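Local coordinates for protein molinate hydrolase (Gulosibacter molinativorax, PDB 4UB9) that hydrolyses the thiocarbamate herbicide molinate and is a zinc-binding member of the amidohydrolase family, at residues S465-V468 and E473-F476; L450-D453 and T459-R462; I126-Q131 and P483-Y488; N425-K428 and K432-E435. All coordinates share one frame; numbering follows the deposited sequence.

Contact 1 of 4, residues S465-V468 and E473-F476; sequences SHVV and EIDF
This is an antiparallel beta-hairpin contact, with the return strand running into a loop. Strand 464-469 turns back into the short strand 472-473. Val468 and Glu473 form a non-hydrogen-bonded pair, with CA atoms 4.3 Å apart. One step further, Ile474 N donates to Val467 O at 2.8 Å. The side chain of Glu473 is fully extended, with CG anti to the backbone N (chi1 -175°). It therefore runs back beside the opposite strand and reaches the imidazole of His466. His466 ND1 gives an almost straight hydrogen bond to Glu473 OE2, 2.6 Å long. The oxygen lies in the ring plane, at the ring edge, and is met on its syn side. The carboxylate is turned 47° against the ring. Its other oxygen, OE1, forms a salt bridge to Arg80, so both ends of the carboxylate are held. Val467 faces the other way. Val467 CG2 sits over one face of the Phe476 ring, 3.9 Å from the centroid, in a CH-pi contact. Val467 CG1 packs on Ile474 CG1 at 4.1 Å. Ser465 O lies at the edge of the same ring, 3.5 Å from Phe476 CE1. Ser465 and His466 make a classic beta bulge opposite Val449 of the neighbouring strand 447-450. His466, Val468 and Glu473 touch Ile82 of strand 81-83, while Val467 and Ile474 pack on Leu134 of helix 122-135.

Contact 2 of 4, residues L450-D453 and T459-R462; sequences LDQD and TNMR
Asn460 meets Gln452 and Asp453 with its side chain pointing across the loop. Its amide nitrogen is the donor: Asn460 ND2 to Asp453 O is 2.9 Å, with a fairly straight N-H at 165°. The acceptor lies close to the plane of the Asn460 amide. The donor, however, stands 59° above the carbonyl plane of Asp453, so it does not use a carbonyl lone pair. This bond helps to set the rotation of the amide, with OD1 toward Gln452. The two side chains cross at about a right angle, and their amide planes are 48° apart. Gln452 CB rests against Asn460 CG at 3.6 Å. The oxygens Gln452 OE1 and Asn460 OD1 are 3.5 Å apart and make no bond, being two acceptors. Both segments belong to the connection between the antiparallel strands 447-450 and 464-469. Residues 459-462 are part of a 3-10 segment, with a bond of 3.1 Å from Arg462 N to Thr459 O. Thr463, just beyond it, ties the two sides together: its OG1 is hydrogen-bonded to Asn460 O and to Gln452 N. On the buried side Leu450 reaches the 3-10 segment with both methyls. Leu450 CD2 lies 3.4 Å from Met461 O. Leu450 CD1 touches Met461 SD at 4.1 Å, where the methionine chain is bent at both chi2 and chi3. Leu90 of strand 88-95 touches both of these side chains, and Phe402 of helix 400-410 packs on Met461.

Contact 3 of 4, residues I126-Q131 and P483-Y488; sequences IEEAAQ and PLVTAY
Glu128 accepts four hydrogen bonds from three successive residues of the C-terminal tail, Leu484, Val485 and Thr486. OE2 takes three of them. Leu484 N donates to Glu128 OE2 at 2.9 Å, nearly straight but from well above the carboxylate plane. Thr486 N reaches Glu128 OE2 at 3.0 Å on the syn side. The hydroxyl Thr486 OG1 gives a short bond of 2.6 Å to Glu128 OE2, almost along the C-O axis. OE1 is gripped once, by Val485 N at 2.8 Å from Glu128 OE1, through its syn lone pair. The tail thus folds its backbone N-H groups round one carboxylate. So many donors would probably favour the charged form of this buried group and hold it in a fixed rotation. Glu128 stands off the helix as an extended chain, with CG anti to the backbone N (chi1 177°). The hydroxyl of Thr486 lies between its own backbone N and carbonyl carbon (chi1 56°), which turns it back toward the glutamate. Packing is slight here. Leu484 CB lies 3.6 Å from Glu128 OE1. Gln131, one turn further along the helix, adds a bond to Leu481 N. Outside the pair, Leu484 and Val485 rest on Val125, and Thr486 on Ile132, all on helix 122-135. Val485 and Tyr488 also touch Pro379 of helix 379-383, and Tyr488 meets Thr199 of a neighbouring subunit.

Contact 4 of 4, residues N425-K428 and K432-E435; sequences NPAK and KFDE
The backbones of Ala427 and Lys432 join in a six-to-one bond, from Lys432 N to Ala427 O, 2.7 Å long. It spans five residues, one more than an alpha-helical bond. It marks the point where the C-terminal end of helix 424-429 passes into the following loop. The protein belongs to the amidohydrolase family, built on a TIM barrel, and this turn leads the chain out of helix 424-429 toward strand 447-450. Phe433 N also lies near Ala427 O, but its angle is too poor for a bond. The loop then makes a turn of its own, with Glu435 N bonded to Lys432 O at 2.9 Å. The main side-chain contact is between Lys428 and Phe433. They lie side by side and point the same way. Phe433 CG is anti to its backbone nitrogen (chi1 -164°), and the ring lies back beside the helix. The lysine chain is bent at chi2 and again at chi4 (84°). Lys428 CE comes over one face of the ring, offset toward the rim, 3.6 Å from Phe433 CE2. The ammonium follows: Lys428 NZ is 4.4 Å from the centroid of the Phe433 ring in a cation-pi contact, 19° off the ring normal. Lys443 makes a second cation-pi contact with this ring, and its NZ is hydrogen-bonded to Phe433 O. Lys432 has an aromatic partner of its own, Phe169. At the ring edge, the methyl carbon Ala427 CB lies 3.9 Å from Phe433 CD1.

Contacts 1 and 2 are neighbours, with centres about 15 Å apart. Strand 464-469 of contact 1 pairs with strand 447-450, which leads into contact 2, and Lys87 bonds both Ser465 and Asp451. Contact 3 lies about 18 Å from contact 1, centre to centre, with nearest atoms about 6 Å apart. Helix 122-135 links them: it carries Glu128 and also Leu134, on which Val467 and Ile474 pack. Contact 4 stands apart, its centre 22 to 27 Å from the others. In sequence, contacts 4, 2 and 1 follow in that order, all between the two segments of contact 3. All four lie away from the zinc site of His282 and His302.

Contact 1 of 4, residues S465-V468 and E473-F476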
loop_
_atom_site.group_PDB
_atom_site.type_symbol
_atom_site.label_atom_id
_atom_site.label_comp_id
_atom_site.label_asym_id
_atom_site.label_seq_id
_atom_site.Cartn_x
_atom_site.Cartn_y
_atom_site.Cartn_z
ATOM N N SER A 465 -48.572 -0.907 -6.234
ATOM C CA SER A 465 -49.427 -1.024 -7.423
ATOM C C SER A 465 -49.455 0.220 -8.218
ATOM O O SER A 465 -49.561 0.167 -9.417
ATOM C CB SER A 465 -50.903 -1.221 -7.044
ATOM O OG SER A 465 -51.096 -2.462 -6.449
ATOM N N HIS A 466 -49.437 1.359 -7.533
ATOM C CA HIS A 466 -49.531 2.659 -8.197
ATOM C C HIS A 466 -48.651 3.674 -7.519
ATOM O O HIS A 466 -48.504 3.687 -6.295
ATOM C CB HIS A 466 -50.963 3.175 -8.222
ATOM C CG HIS A 466 -51.911 2.248 -8.907
ATOM N ND1 HIS A 466 -52.221 2.360 -10.247
ATOM C CD2 HIS A 466 -52.565 1.149 -8.458
ATOM C CE1 HIS A 466 -53.041 1.379 -10.585
ATOM N NE2 HIS A 466 -53.255 0.627 -9.521
ATOM N N VAL A 467 -48.124 4.584 -8.335
ATOM C CA VAL A 467 -47.306 5.689 -7.841
ATOM C C VAL A 467 -47.767 6.964 -8.501
ATOM O O VAL A 467 -47.832 7.050 -9.714
ATOM C CB VAL A 467 -45.803 5.484 -8.123
ATOM C CG1 VAL A 467 -45.012 6.690 -7.648
ATOM C CG2 VAL A 467 -45.272 4.218 -7.451
ATOM N N VAL A 468 -48.030 7.968 -7.685
ATOM C CA VAL A 468 -48.550 9.230 -8.162
ATOM C C VAL A 468 -47.739 10.381 -7.583
ATOM O O VAL A 468 -47.498 10.454 -6.361
ATOM C CB VAL A 468 -50.003 9.432 -7.728
ATOM C CG1 VAL A 468 -50.525 10.808 -8.165
ATOM C CG2 VAL A 468 -50.872 8.338 -8.306
ATOM N N GLU A 473 -49.980 10.146 -12.479
ATOM C CA GLU A 473 -49.616 8.758 -12.263
ATOM C C GLU A 473 -48.353 8.475 -13.042
ATOM O O GLU A 473 -48.173 8.909 -14.154
ATOM C CB GLU A 473 -50.727 7.767 -12.658
ATOM C CG GLU A 473 -50.373 6.309 -12.300
ATOM C CD GLU A 473 -51.523 5.302 -12.445
ATOM O OE1 GLU A 473 -52.602 5.663 -13.014
ATOM O OE2 GLU A 473 -51.359 4.155 -11.948
ATOM N N ILE A 474 -47.530 7.644 -12.451
ATOM C CA ILE A 474 -46.233 7.328 -12.988
ATOM C C ILE A 474 -46.204 5.902 -13.502
ATOM O O ILE A 474 -46.571 4.973 -12.780
ATOM C CB ILE A 474 -45.146 7.448 -11.870
ATOM C CG1 ILE A 474 -45.194 8.816 -11.184
ATOM C CG2 ILE A 474 -43.754 7.180 -12.426
ATOM C CD1 ILE A 474 -45.015 10.007 -12.103
ATOM N N ASP A 475 -45.664 5.718 -14.698
ATOM C CA ASP A 475 -45.318 4.339 -15.175
ATOM C C ASP A 475 -44.032 3.849 -14.487
ATOM O O ASP A 475 -42.945 3.817 -15.075
ATOM C CB ASP A 475 -45.193 4.255 -16.703
ATOM C CG ASP A 475 -44.843 2.871 -17.174
ATOM O OD1 ASP A 475 -44.925 1.890 -16.370
ATOM O OD2 ASP A 475 -44.426 2.761 -18.349
ATOM N N PHE A 476 -44.171 3.464 -13.227
ATOM C CA PHE A 476 -42.990 3.318 -12.378
ATOM C C PHE A 476 -42.128 2.140 -12.795
ATOM O O PHE A 476 -40.903 2.217 -12.715
ATOM C CB PHE A 476 -43.305 3.340 -10.873
ATOM C CG PHE A 476 -44.146 2.224 -10.390
ATOM C CD1 PHE A 476 -45.523 2.290 -10.508
ATOM C CD2 PHE A 476 -43.578 1.147 -9.744
ATOM C CE1 PHE A 476 -46.315 1.256 -10.045
ATOM C CE2 PHE A 476 -44.358 0.117 -9.269
ATOM C CZ PHE A 476 -45.729 0.167 -9.418
#

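Contact 2 of 4, residues L450-D453 and T459-R462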
loop_
_atom_site.group_PDB
_atom_site.type_symbol
_atom_site.label_atom_id
_atom_site.label_comp_id
_atom_site.label_asym_id
_atom_site.label_seq_id
_atom_site.Cartn_x
_atom_site.Cartn_y
_atom_site.Cartn_z
ATOM N N LEU A 450 -50.632 0.486 -2.255
ATOM C CA LEU A 450 -50.142 -0.865 -2.027
ATOM C C LEU A 450 -51.258 -1.900 -2.079
ATOM O O LEU A 450 -52.393 -1.627 -1.720
ATOM C CB LEU A 450 -49.511 -0.973 -0.658
ATOM C CG LEU A 450 -48.500 0.085 -0.252
ATOM C CD1 LEU A 450 -48.065 -0.162 1.177
ATOM C CD2 LEU A 450 -47.300 0.032 -1.166
ATOM N N ASP A 451 -50.895 -3.116 -2.464
ATOM C CA ASP A 451 -51.855 -4.233 -2.573
ATOM C C ASP A 451 -52.064 -4.990 -1.301
ATOM O O ASP A 451 -53.025 -5.708 -1.168
ATOM C CB ASP A 451 -51.359 -5.261 -3.578
ATOM C CG ASP A 451 -51.493 -4.788 -4.977
ATOM O OD1 ASP A 451 -52.192 -3.784 -5.189
ATOM O OD2 ASP A 451 -50.856 -5.383 -5.866
ATOM N N GLN A 452 -51.115 -4.890 -0.394
ATOM C CA GLN A 452 -51.251 -5.551 0.874
ATOM C C GLN A 452 -50.977 -4.629 2.019
ATOM O O GLN A 452 -50.509 -3.511 1.824
ATOM C CB GLN A 452 -50.379 -6.766 0.924
ATOM C CG GLN A 452 -50.936 -7.840 0.022
ATOM C CD GLN A 452 -49.971 -8.982 -0.098
ATOM O OE1 GLN A 452 -49.738 -9.726 0.855
ATOM N NE2 GLN A 452 -49.424 -9.157 -1.282
ATOM N N ASP A 453 -51.309 -5.104 3.221
ATOM C CA ASP A 453 -51.381 -4.287 4.416
ATOM C C ASP A 453 -50.017 -4.131 5.092
ATOM O O ASP A 453 -49.501 -5.063 5.727
ATOM C CB ASP A 453 -52.369 -4.892 5.411
ATOM C CG ASP A 453 -52.627 -3.990 6.628
ATOM O OD1 ASP A 453 -52.270 -2.789 6.619
ATOM O OD2 ASP A 453 -53.220 -4.485 7.591
ATOM N N THR A 459 -42.915 -5.656 5.468
ATOM C CA THR A 459 -42.444 -6.069 4.122
ATOM C C THR A 459 -43.507 -5.840 3.011
ATOM O O THR A 459 -43.163 -5.748 1.831
ATOM C CB THR A 459 -41.989 -7.549 4.040
ATOM O OG1 THR A 459 -43.121 -8.408 4.196
ATOM C CG2 THR A 459 -40.991 -7.872 5.120
ATOM N N ASN A 460 -44.782 -5.748 3.383
ATOM C CA ASN A 460 -45.831 -5.365 2.411
ATOM C C ASN A 460 -45.709 -3.974 1.834
ATOM O O ASN A 460 -46.416 -3.602 0.881
ATOM C CB ASN A 460 -47.232 -5.512 3.003
ATOM C CG ASN A 460 -47.632 -6.964 3.178
ATOM O OD1 ASN A 460 -47.281 -7.809 2.374
ATOM N ND2 ASN A 460 -48.384 -7.245 4.225
ATOM N N MET A 461 -44.810 -3.202 2.400
ATOM C CA MET A 461 -44.468 -1.893 1.805
ATOM C C MET A 461 -43.981 -2.048 0.363
ATOM O O MET A 461 -44.132 -1.136 -0.460
ATOM C CB MET A 461 -43.391 -1.178 2.630
ATOM C CG MET A 461 -43.849 -0.653 3.990
ATOM S SD MET A 461 -45.082 0.638 3.837
ATOM C CE MET A 461 -44.200 1.921 2.937
ATOM N N ARG A 462 -43.441 -3.219 0.071
ATOM C CA ARG A 462 -42.958 -3.506 -1.280
ATOM C C ARG A 462 -44.080 -3.725 -2.302
ATOM O O ARG A 462 -43.806 -3.772 -3.467
ATOM C CB ARG A 462 -42.059 -4.723 -1.288
ATOM C CG ARG A 462 -40.744 -4.503 -0.572
ATOM C CD ARG A 462 -40.025 -5.829 -0.348
ATOM N NE ARG A 462 -38.723 -5.686 0.324
ATOM C CZ ARG A 462 -37.578 -5.332 -0.268
ATOM N NH1 ARG A 462 -37.551 -5.054 -1.549
ATOM N NH2 ARG A 462 -36.459 -5.267 0.428
#

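Contact 3 of 4, residues I126-Q131 and P483-Y488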
loop_
_atom_site.group_PDB
_atom_site.type_symbol
_atom_site.label_atom_id
_atom_site.label_comp_id
_atom_site.label_asym_id
_atom_site.label_seq_id
_atom_site.Cartn_x
_atom_site.Cartn_y
_atom_site.Cartn_z
ATOM N N ILE A 126 -27.766 11.729 -11.766
ATOM C CA ILE A 126 -28.545 12.123 -10.612
ATOM C C ILE A 126 -30.040 11.944 -10.919
ATOM O O ILE A 126 -30.803 11.442 -10.105
ATOM C CB ILE A 126 -28.223 13.563 -10.203
ATOM C CG1 ILE A 126 -26.844 13.600 -9.553
ATOM C CG2 ILE A 126 -29.260 14.097 -9.210
ATOM C CD1 ILE A 126 -26.317 14.993 -9.296
ATOM N N GLU A 127 -30.454 12.357 -12.111
ATOM C CA GLU A 127 -31.871 12.163 -12.541
ATOM C C GLU A 127 -32.244 10.693 -12.579
ATOM O O GLU A 127 -33.263 10.293 -12.018
ATOM C CB GLU A 127 -32.155 12.822 -13.873
ATOM C CG GLU A 127 -32.132 14.339 -13.740
ATOM C CD GLU A 127 -32.030 15.084 -15.068
ATOM O OE1 GLU A 127 -32.075 14.424 -16.134
ATOM O OE2 GLU A 127 -31.906 16.337 -15.033
ATOM N N GLU A 128 -31.396 9.890 -13.182
ATOM C CA GLU A 128 -31.596 8.414 -13.192
ATOM C C GLU A 128 -31.797 7.874 -11.756
ATOM O O GLU A 128 -32.699 7.075 -11.492
ATOM C CB GLU A 128 -30.410 7.691 -13.834
ATOM C CG GLU A 128 -30.492 6.168 -13.831
ATOM C CD GLU A 128 -29.240 5.467 -14.354
ATOM O OE1 GLU A 128 -28.137 6.027 -14.185
ATOM O OE2 GLU A 128 -29.330 4.352 -14.931
ATOM N N ALA A 129 -30.946 8.324 -10.819
ATOM C CA ALA A 129 -31.035 7.846 -9.432
ATOM C C ALA A 129 -32.341 8.307 -8.768
ATOM O O ALA A 129 -32.966 7.562 -8.005
ATOM C CB ALA A 129 -29.856 8.316 -8.624
ATOM N N ALA A 130 -32.753 9.531 -9.087
ATOM C CA ALA A 130 -34.031 10.053 -8.590
ATOM C C ALA A 130 -35.223 9.238 -9.133
ATOM O O ALA A 130 -36.231 9.039 -8.463
ATOM C CB ALA A 130 -34.184 11.500 -8.979
ATOM N N GLN A 131 -35.089 8.777 -10.368
ATOM C CA GLN A 131 -36.125 7.938 -11.005
ATOM C C GLN A 131 -36.179 6.576 -10.366
ATOM O O GLN A 131 -37.246 6.004 -10.211
ATOM C CB GLN A 131 -35.880 7.810 -12.497
ATOM C CG GLN A 131 -36.145 9.111 -13.211
ATOM C CD GLN A 131 -35.639 9.104 -14.647
ATOM O OE1 GLN A 131 -35.371 8.074 -15.229
ATOM N NE2 GLN A 131 -35.509 10.270 -15.192
ATOM N N PRO A 483 -31.595 4.319 -19.122
ATOM C CA PRO A 483 -30.536 3.772 -18.320
ATOM C C PRO A 483 -29.189 4.327 -18.715
ATOM O O PRO A 483 -28.855 4.385 -19.897
ATOM C CB PRO A 483 -30.627 2.259 -18.591
ATOM C CG PRO A 483 -32.088 2.033 -18.907
ATOM C CD PRO A 483 -32.494 3.278 -19.654
ATOM N N LEU A 484 -28.443 4.732 -17.700
ATOM C CA LEU A 484 -27.136 5.329 -17.893
ATOM C C LEU A 484 -26.150 4.533 -17.055
ATOM O O LEU A 484 -25.416 3.696 -17.594
ATOM C CB LEU A 484 -27.172 6.808 -17.531
ATOM C CG LEU A 484 -25.895 7.597 -17.770
ATOM C CD1 LEU A 484 -25.393 7.471 -19.205
ATOM C CD2 LEU A 484 -26.143 9.056 -17.433
ATOM N N VAL A 485 -26.148 4.727 -15.735
ATOM C CA VAL A 485 -25.287 3.858 -14.913
ATOM C C VAL A 485 -25.830 2.445 -14.863
ATOM O O VAL A 485 -25.060 1.489 -14.833
ATOM C CB VAL A 485 -24.833 4.423 -13.525
ATOM C CG1 VAL A 485 -25.340 5.799 -13.244
ATOM C CG2 VAL A 485 -25.064 3.464 -12.393
ATOM N N THR A 486 -27.153 2.313 -14.908
ATOM C CA THR A 486 -27.771 0.969 -14.883
ATOM C C THR A 486 -27.758 0.245 -16.216
ATOM O O THR A 486 -28.083 -0.916 -16.267
ATOM C CB THR A 486 -29.220 0.972 -14.359
ATOM O OG1 THR A 486 -30.012 1.868 -15.148
ATOM C CG2 THR A 486 -29.214 1.359 -12.922
ATOM N N ALA A 487 -27.404 0.938 -17.288
ATOM C CA ALA A 487 -27.198 0.252 -18.586
ATOM C C ALA A 487 -26.201 -0.871 -18.439
ATOM O O ALA A 487 -25.068 -0.671 -18.036
ATOM C CB ALA A 487 -26.748 1.225 -19.669
ATOM N N TYR A 488 -26.639 -2.066 -18.785
ATOM C CA TYR A 488 -25.848 -3.257 -18.561
ATOM C C TYR A 488 -26.369 -4.410 -19.401
ATOM O O TYR A 488 -27.563 -4.578 -19.534
ATOM C CB TYR A 488 -25.917 -3.647 -17.092
ATOM C CG TYR A 488 -24.641 -4.220 -16.519
ATOM C CD1 TYR A 488 -23.460 -3.459 -16.508
ATOM C CD2 TYR A 488 -24.604 -5.493 -15.969
ATOM C CE1 TYR A 488 -22.285 -3.964 -15.987
ATOM C CE2 TYR A 488 -23.432 -6.004 -15.446
ATOM C CZ TYR A 488 -22.274 -5.229 -15.454
ATOM O OH TYR A 488 -21.101 -5.692 -14.899
#

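Contact 4 of 4, residues N425-K428 and K432-E435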
loop_
_atom_site.group_PDB
_atom_site.type_symbol
_atom_site.label_atom_id
_atom_site.label_comp_id
_atom_site.label_asym_id
_atom_site.label_seq_id
_atom_site.Cartn_x
_atom_site.Cartn_y
_atom_site.Cartn_z
ATOM N N ASN A 425 -42.248 12.216 9.069
ATOM C CA ASN A 425 -41.153 12.616 9.922
ATOM C C ASN A 425 -39.989 13.352 9.267
ATOM O O ASN A 425 -39.556 14.348 9.776
ATOM C CB ASN A 425 -40.685 11.427 10.753
ATOM C CG ASN A 425 -41.752 10.908 11.700
ATOM O OD1 ASN A 425 -41.528 9.972 12.413
ATOM N ND2 ASN A 425 -42.906 11.510 11.691
ATOM N N PRO A 426 -39.523 12.894 8.118
ATOM C CA PRO A 426 -38.513 13.639 7.388
ATOM C C PRO A 426 -39.042 14.992 6.978
ATOM O O PRO A 426 -38.344 15.976 7.080
ATOM C CB PRO A 426 -38.274 12.804 6.138
ATOM C CG PRO A 426 -38.898 11.499 6.392
ATOM C CD PRO A 426 -39.893 11.630 7.466
ATOM N N ALA A 427 -40.266 15.016 6.501
ATOM C CA ALA A 427 -40.853 16.245 6.030
ATOM C C ALA A 427 -40.851 17.292 7.137
ATOM O O ALA A 427 -40.618 18.473 6.886
ATOM C CB ALA A 427 -42.270 16.005 5.548
ATOM N N LYS A 428 -41.152 16.854 8.353
ATOM C CA LYS A 428 -41.160 17.771 9.491
ATOM C C LYS A 428 -39.755 18.267 9.823
ATOM O O LYS A 428 -39.525 19.458 9.934
ATOM C CB LYS A 428 -41.755 17.112 10.735
ATOM C CG LYS A 428 -43.244 16.794 10.647
ATOM C CD LYS A 428 -43.905 16.945 12.008
ATOM C CE LYS A 428 -45.377 16.594 11.994
ATOM N NZ LYS A 428 -45.462 15.138 12.146
ATOM N N LYS A 432 -40.789 20.841 5.664
ATOM C CA LYS A 432 -41.530 20.722 4.422
ATOM C C LYS A 432 -42.882 20.093 4.658
ATOM O O LYS A 432 -43.589 19.797 3.703
ATOM C CB LYS A 432 -40.819 19.841 3.421
ATOM C CG LYS A 432 -39.458 20.339 2.970
ATOM C CD LYS A 432 -39.606 21.508 2.045
ATOM C CE LYS A 432 -38.236 21.956 1.637
ATOM N NZ LYS A 432 -38.387 23.089 0.702
ATOM N N PHE A 433 -43.268 19.942 5.905
ATOM C CA PHE A 433 -44.526 19.246 6.233
ATOM C C PHE A 433 -45.786 20.014 5.824
ATOM O O PHE A 433 -46.842 19.435 5.664
ATOM C CB PHE A 433 -44.597 18.889 7.712
ATOM C CG PHE A 433 -45.657 17.870 8.036
ATOM C CD1 PHE A 433 -45.679 16.636 7.405
ATOM C CD2 PHE A 433 -46.671 18.165 8.977
ATOM C CE1 PHE A 433 -46.671 15.704 7.706
ATOM C CE2 PHE A 433 -47.648 17.229 9.299
ATOM C CZ PHE A 433 -47.672 16.010 8.644
ATOM N N ASP A 434 -45.653 21.312 5.644
ATOM C CA ASP A 434 -46.727 22.136 5.071
ATOM C C ASP A 434 -47.041 21.718 3.624
ATOM O O ASP A 434 -48.139 21.909 3.171
ATOM C CB ASP A 434 -46.404 23.642 5.157
ATOM C CG ASP A 434 -45.063 24.011 4.488
ATOM O OD1 ASP A 434 -44.111 23.178 4.460
ATOM O OD2 ASP A 434 -44.947 25.149 3.994
ATOM N N GLU A 435 -46.111 21.084 2.934
ATOM C CA GLU A 435 -46.289 20.707 1.531
ATOM C C GLU A 435 -46.315 19.241 1.184
ATOM O O GLU A 435 -46.883 18.849 0.157
ATOM C CB GLU A 435 -45.186 21.301 0.721
ATOM C CG GLU A 435 -45.287 22.790 0.697
ATOM C CD GLU A 435 -44.952 23.322 -0.662
ATOM O OE1 GLU A 435 -45.591 24.312 -1.078
ATOM O OE2 GLU A 435 -44.048 22.754 -1.303
#